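Local coordinates for protein EpsJ (Vibrio vulnificus, PDB 2RET) that probably serves as a minor pseudopilin of the type 2 secretion system, pairing with the pseudopilin EpsI as part of the pseudopilus that helps export proteins, at residues L21-R33 against V151-Y165. Sequence-based numbering, arbitrary orientation.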
loop_
_atom_site.group_PDB
_atom_site.type_symbol
_atom_site.label_atom_id
_atom_site.label_comp_id
_atom_site.label_asym_id
_atom_site.label_seq_id
_atom_site.Cartn_x
_atom_site.Cartn_y
_atom_site.Cartn_z
ATOM N N LEU B 21 -28.382 -20.082 2.933
ATOM C CA LEU B 21 -28.389 -18.631 2.849
ATOM C C LEU B 21 -27.140 -18.004 3.417
ATOM O O LEU B 21 -26.594 -17.102 2.853
ATOM C CB LEU B 21 -29.597 -18.090 3.602
ATOM C CG LEU B 21 -29.856 -16.589 3.561
ATOM C CD1 LEU B 21 -29.665 -16.015 2.119
ATOM C CD2 LEU B 21 -31.267 -16.283 4.125
ATOM N N GLN B 22 -26.700 -18.479 4.563
ATOM C CA GLN B 22 -25.414 -18.049 5.135
ATOM C C GLN B 22 -24.278 -18.236 4.124
ATOM O O GLN B 22 -23.472 -17.352 3.940
ATOM C CB GLN B 22 -25.133 -18.859 6.410
ATOM C CG GLN B 22 -24.530 -18.124 7.589
ATOM C CD GLN B 22 -24.519 -19.005 8.875
ATOM O OE1 GLN B 22 -25.518 -19.678 9.210
ATOM N NE2 GLN B 22 -23.387 -18.990 9.598
ATOM N N ARG B 23 -24.221 -19.406 3.484
ATOM C CA ARG B 23 -23.241 -19.675 2.441
ATOM C C ARG B 23 -23.294 -18.709 1.277
ATOM O O ARG B 23 -22.260 -18.237 0.828
ATOM C CB ARG B 23 -23.343 -21.111 1.919
ATOM C CG ARG B 23 -22.620 -22.091 2.777
ATOM C CD ARG B 23 -22.401 -23.399 2.070
ATOM N NE ARG B 23 -23.659 -23.954 1.636
ATOM C CZ ARG B 23 -24.464 -24.694 2.394
ATOM N NH1 ARG B 23 -24.158 -25.007 3.658
ATOM N NH2 ARG B 23 -25.597 -25.121 1.876
ATOM N N ALA B 24 -24.497 -18.457 0.779
ATOM C CA ALA B 24 -24.734 -17.476 -0.282
ATOM C C ALA B 24 -24.220 -16.090 0.095
ATOM O O ALA B 24 -23.586 -15.443 -0.704
ATOM C CB ALA B 24 -26.225 -17.424 -0.650
ATOM N N LEU B 25 -24.468 -15.659 1.330
ATOM C CA LEU B 25 -24.123 -14.307 1.766
ATOM C C LEU B 25 -22.626 -14.144 1.893
ATOM O O LEU B 25 -22.089 -13.062 1.633
ATOM C CB LEU B 25 -24.786 -13.972 3.112
ATOM C CG LEU B 25 -26.307 -13.707 3.145
ATOM C CD1 LEU B 25 -26.766 -13.478 4.557
ATOM C CD2 LEU B 25 -26.680 -12.530 2.284
ATOM N N VAL B 26 -21.955 -15.203 2.346
ATOM C CA VAL B 26 -20.498 -15.198 2.438
ATOM C C VAL B 26 -19.878 -15.009 1.068
ATOM O O VAL B 26 -19.007 -14.185 0.894
ATOM C CB VAL B 26 -19.940 -16.486 3.158
ATOM C CG1 VAL B 26 -18.406 -16.657 2.969
ATOM C CG2 VAL B 26 -20.293 -16.445 4.614
HETATM N N MSE B 27 -20.338 -15.784 0.099
HETATM C CA MSE B 27 -19.903 -15.669 -1.302
HETATM C C MSE B 27 -20.125 -14.285 -1.912
HETATM O O MSE B 27 -19.247 -13.727 -2.558
HETATM C CB MSE B 27 -20.603 -16.730 -2.134
HETATM C CG MSE B 27 -20.103 -16.791 -3.574
HETATM SE SE MSE B 27 -18.300 -17.578 -3.738
HETATM C CE MSE B 27 -19.003 -19.433 -3.962
HETATM N N MSE B 28 -21.297 -13.738 -1.695
HETATM C CA MSE B 28 -21.640 -12.389 -2.171
HETATM C C MSE B 28 -20.865 -11.294 -1.492
HETATM O O MSE B 28 -20.535 -10.295 -2.119
HETATM C CB MSE B 28 -23.111 -12.113 -1.954
HETATM C CG MSE B 28 -23.989 -13.081 -2.687
HETATM SE SE MSE B 28 -25.883 -12.732 -2.350
HETATM C CE MSE B 28 -25.973 -10.806 -2.684
ATOM N N ASP B 29 -20.570 -11.483 -0.213
ATOM C CA ASP B 29 -19.711 -10.561 0.530
ATOM C C ASP B 29 -18.341 -10.576 -0.098
ATOM O O ASP B 29 -17.727 -9.518 -0.292
ATOM C CB ASP B 29 -19.583 -10.947 2.017
ATOM C CG ASP B 29 -20.457 -10.101 2.949
ATOM O OD1 ASP B 29 -20.828 -8.987 2.606
ATOM O OD2 ASP B 29 -20.712 -10.513 4.102
ATOM N N SER B 30 -17.860 -11.770 -0.419
ATOM C CA SER B 30 -16.517 -11.902 -0.977
ATOM C C SER B 30 -16.411 -11.154 -2.306
ATOM O O SER B 30 -15.379 -10.547 -2.576
ATOM C CB SER B 30 -16.093 -13.375 -1.134
ATOM O OG SER B 30 -16.739 -14.040 -2.246
ATOM N N ASP B 31 -17.474 -11.201 -3.111
ATOM C CA ASP B 31 -17.470 -10.645 -4.468
ATOM C C ASP B 31 -17.748 -9.139 -4.483
ATOM O O ASP B 31 -16.981 -8.366 -5.025
ATOM C CB ASP B 31 -18.504 -11.340 -5.366
ATOM C CG ASP B 31 -18.106 -12.739 -5.780
ATOM O OD1 ASP B 31 -16.899 -13.071 -5.849
ATOM O OD2 ASP B 31 -19.034 -13.533 -6.082
ATOM N N PHE B 32 -18.865 -8.747 -3.904
ATOM C CA PHE B 32 -19.307 -7.381 -3.969
ATOM C C PHE B 32 -18.474 -6.410 -3.123
ATOM O O PHE B 32 -18.468 -5.190 -3.399
ATOM C CB PHE B 32 -20.780 -7.287 -3.617
ATOM C CG PHE B 32 -21.680 -7.808 -4.676
ATOM C CD1 PHE B 32 -21.997 -7.030 -5.762
ATOM C CD2 PHE B 32 -22.255 -9.063 -4.563
ATOM C CE1 PHE B 32 -22.840 -7.508 -6.748
ATOM C CE2 PHE B 32 -23.068 -9.561 -5.567
ATOM C CZ PHE B 32 -23.368 -8.773 -6.663
ATOM N N ARG B 33 -17.787 -6.914 -2.104
ATOM C CA ARG B 33 -16.867 -6.073 -1.361
ATOM C C ARG B 33 -15.492 -5.898 -2.056
ATOM O O ARG B 33 -14.705 -5.044 -1.642
ATOM C CB ARG B 33 -16.671 -6.592 0.064
ATOM C CG ARG B 33 -17.876 -6.465 0.963
ATOM C CD ARG B 33 -17.527 -7.145 2.246
ATOM N NE ARG B 33 -18.552 -7.232 3.280
ATOM C CZ ARG B 33 -18.753 -6.332 4.243
ATOM N NH1 ARG B 33 -18.048 -5.217 4.319
ATOM N NH2 ARG B 33 -19.676 -6.570 5.162
ATOM N N VAL B 151 -27.643 -4.812 -3.287
ATOM C CA VAL B 151 -28.051 -6.036 -3.929
ATOM C C VAL B 151 -29.241 -6.577 -3.151
ATOM O O VAL B 151 -29.120 -6.895 -1.985
ATOM C CB VAL B 151 -26.875 -7.046 -3.982
ATOM C CG1 VAL B 151 -27.336 -8.365 -4.683
ATOM C CG2 VAL B 151 -25.690 -6.395 -4.729
ATOM N N GLU B 152 -30.399 -6.640 -3.817
ATOM C CA GLU B 152 -31.606 -7.188 -3.235
ATOM C C GLU B 152 -32.049 -8.506 -3.885
ATOM O O GLU B 152 -32.152 -8.606 -5.074
ATOM C CB GLU B 152 -32.732 -6.163 -3.334
ATOM C CG GLU B 152 -34.013 -6.619 -2.649
ATOM C CD GLU B 152 -35.095 -5.584 -2.772
ATOM O OE1 GLU B 152 -35.656 -5.442 -3.899
ATOM O OE2 GLU B 152 -35.347 -4.909 -1.737
ATOM N N LEU B 153 -32.323 -9.505 -3.047
ATOM C CA LEU B 153 -32.882 -10.800 -3.453
ATOM C C LEU B 153 -34.296 -10.923 -2.920
ATOM O O LEU B 153 -34.575 -10.518 -1.811
ATOM C CB LEU B 153 -32.038 -11.946 -2.878
ATOM C CG LEU B 153 -30.533 -11.889 -3.192
ATOM C CD1 LEU B 153 -29.797 -12.994 -2.472
ATOM C CD2 LEU B 153 -30.357 -12.008 -4.682
ATOM N N THR B 154 -35.183 -11.476 -3.733
ATOM C CA THR B 154 -36.533 -11.817 -3.346
ATOM C C THR B 154 -36.551 -13.352 -3.267
ATOM O O THR B 154 -36.450 -14.063 -4.287
ATOM C CB THR B 154 -37.552 -11.288 -4.370
ATOM O OG1 THR B 154 -37.367 -9.873 -4.522
ATOM C CG2 THR B 154 -39.078 -11.630 -3.953
ATOM N N LEU B 155 -36.621 -13.829 -2.023
ATOM C CA LEU B 155 -36.748 -15.225 -1.714
ATOM C C LEU B 155 -38.232 -15.615 -1.595
ATOM O O LEU B 155 -39.056 -14.858 -1.096
ATOM C CB LEU B 155 -36.008 -15.570 -0.423
ATOM C CG LEU B 155 -34.547 -15.162 -0.199
ATOM C CD1 LEU B 155 -33.895 -16.041 0.896
ATOM C CD2 LEU B 155 -33.738 -15.155 -1.480
ATOM N N LYS B 156 -38.543 -16.811 -2.065
ATOM C CA LYS B 156 -39.875 -17.377 -2.015
ATOM C C LYS B 156 -40.430 -17.458 -0.597
ATOM O O LYS B 156 -41.598 -17.187 -0.350
ATOM C CB LYS B 156 -39.849 -18.787 -2.619
ATOM C CG LYS B 156 -39.841 -18.815 -4.155
ATOM C CD LYS B 156 -40.862 -19.878 -4.706
ATOM C CE LYS B 156 -41.581 -19.433 -6.011
ATOM N NZ LYS B 156 -42.828 -20.299 -6.331
ATOM N N ASP B 157 -39.553 -17.837 0.314
ATOM C CA ASP B 157 -39.892 -18.027 1.711
ATOM C C ASP B 157 -39.694 -16.736 2.533
ATOM O O ASP B 157 -40.601 -16.265 3.194
ATOM C CB ASP B 157 -39.122 -19.216 2.308
ATOM C CG ASP B 157 -37.639 -19.265 1.906
ATOM O OD1 ASP B 157 -37.118 -18.382 1.191
ATOM O OD2 ASP B 157 -36.967 -20.242 2.299
ATOM N N TYR B 158 -38.527 -16.144 2.472
ATOM C CA TYR B 158 -38.215 -14.996 3.344
ATOM C C TYR B 158 -38.634 -13.614 2.795
ATOM O O TYR B 158 -38.683 -12.643 3.555
ATOM C CB TYR B 158 -36.723 -15.035 3.691
ATOM C CG TYR B 158 -36.404 -16.169 4.642
ATOM C CD1 TYR B 158 -36.867 -16.140 5.944
ATOM C CD2 TYR B 158 -35.649 -17.262 4.247
ATOM C CE1 TYR B 158 -36.593 -17.157 6.828
ATOM C CE2 TYR B 158 -35.358 -18.309 5.141
ATOM C CZ TYR B 158 -35.833 -18.239 6.428
ATOM O OH TYR B 158 -35.574 -19.256 7.356
ATOM N N GLY B 159 -38.990 -13.552 1.506
ATOM C CA GLY B 159 -39.275 -12.279 0.830
ATOM C C GLY B 159 -37.991 -11.527 0.463
ATOM O O GLY B 159 -36.934 -12.132 0.229
ATOM N N LYS B 160 -38.079 -10.205 0.473
ATOM C CA LYS B 160 -36.933 -9.354 0.145
ATOM C C LYS B 160 -35.889 -9.241 1.254
ATOM O O LYS B 160 -36.201 -8.937 2.410
ATOM C CB LYS B 160 -37.415 -7.962 -0.256
ATOM C CG LYS B 160 -38.285 -7.965 -1.497
ATOM C CD LYS B 160 -38.734 -6.567 -1.885
ATOM C CE LYS B 160 -39.783 -6.617 -2.992
ATOM N NZ LYS B 160 -39.178 -7.157 -4.265
ATOM N N ILE B 161 -34.633 -9.487 0.887
ATOM C CA ILE B 161 -33.480 -9.173 1.752
ATOM C C ILE B 161 -32.464 -8.418 0.865
ATOM O O ILE B 161 -32.363 -8.687 -0.323
ATOM C CB ILE B 161 -32.867 -10.452 2.387
ATOM C CG1 ILE B 161 -32.278 -11.397 1.311
ATOM C CG2 ILE B 161 -33.910 -11.234 3.129
ATOM C CD1 ILE B 161 -31.341 -12.512 1.824
ATOM N N ALA B 162 -31.697 -7.515 1.461
ATOM C CA ALA B 162 -30.793 -6.651 0.733
ATOM C C ALA B 162 -29.466 -6.485 1.473
ATOM O O ALA B 162 -29.445 -6.455 2.714
ATOM C CB ALA B 162 -31.439 -5.286 0.508
ATOM N N ARG B 163 -28.383 -6.410 0.697
ATOM C CA ARG B 163 -27.057 -6.040 1.215
ATOM C C ARG B 163 -26.455 -4.846 0.446
ATOM O O ARG B 163 -26.480 -4.803 -0.757
ATOM C CB ARG B 163 -26.088 -7.237 1.215
ATOM C CG ARG B 163 -26.309 -8.237 2.371
ATOM C CD ARG B 163 -25.825 -7.726 3.752
ATOM N NE ARG B 163 -24.363 -7.631 3.765
ATOM C CZ ARG B 163 -23.647 -6.513 3.691
ATOM N NH1 ARG B 163 -22.323 -6.621 3.656
ATOM N NH2 ARG B 163 -24.212 -5.313 3.658
ATOM N N THR B 164 -25.930 -3.881 1.187
ATOM C CA THR B 164 -25.273 -2.694 0.685
ATOM C C THR B 164 -23.772 -2.809 0.835
ATOM O O THR B 164 -23.289 -3.070 1.927
ATOM C CB THR B 164 -25.702 -1.452 1.524
ATOM O OG1 THR B 164 -27.127 -1.294 1.421
ATOM C CG2 THR B 164 -25.000 -0.181 1.016
ATOM N N TYR B 165 -23.045 -2.530 -0.235
ATOM C CA TYR B 165 -21.604 -2.694 -0.276
ATOM C C TYR B 165 -20.960 -1.429 -0.816
ATOM O O TYR B 165 -21.491 -0.828 -1.758
ATOM C CB TYR B 165 -21.242 -3.836 -1.227
ATOM C CG TYR B 165 -21.902 -5.154 -0.968
ATOM C CD1 TYR B 165 -21.366 -6.047 -0.040
ATOM C CD2 TYR B 165 -23.028 -5.541 -1.684
ATOM C CE1 TYR B 165 -21.961 -7.265 0.206
ATOM C CE2 TYR B 165 -23.632 -6.749 -1.460
ATOM C CZ TYR B 165 -23.079 -7.625 -0.530
ATOM O OH TYR B 165 -23.648 -8.847 -0.315
HETATM O O HOH W 1 -23.482 -10.781 1.702
#
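The 21-32 part of helix 10-32 packs lengthwise against the hairpin of strands 151-155 and 159-165, its axis 9.6 Å from the second strand, which runs the same way at 25°, and 12.0 Å from the first, which runs nearly antiparallel. Helix and hairpin draw together toward the helix C-terminus, where Tyr-165 carries the largest share of the contact. Phe-32 CB sits over the centre of the Tyr-165 ring, a CH-pi contact 3.5 Å from the centroid. The two rings themselves are near parallel but slid apart with little overlap. Val-151 CG2 covers one face of Phe-32, 3.8 Å from its centroid. Bent at its last torsion (chi3 49°), selenomethionine Met-28 packs CE against Val-151 CG1 and points SE at Leu-153 CD1. This is the pilin-like arrangement, an N-terminal helix packed on antiparallel sheet; strand 114-119 also meets the helix, at Leu-21 and Ala-24. At the other end of the contact Leu-21 splits its branches: CD1 meets Ile-161 CD1 tip to tip, and CD2 lies 4.2 Å from Leu-155 CD1. Polar contacts line one flank. In one of two modelled conformers of Arg-163, its NH1 meets the syn lone pair of Asp-29 OD1 (3.0 Å, 146°); Arg-33 NE reaches this oxygen from above the carboxylate plane, probably offsetting the closeness of the two guanidinium charges. Asp-29 OD1 also lies at the Tyr-165 ring edge, 3.2 Å from Tyr-165 CE1. A water bridges Tyr-165 OH to Leu-25 O. In that same conformer Arg-163 NH2 binds Thr-164 O and Asn-23 OD1 of the EpsI chain.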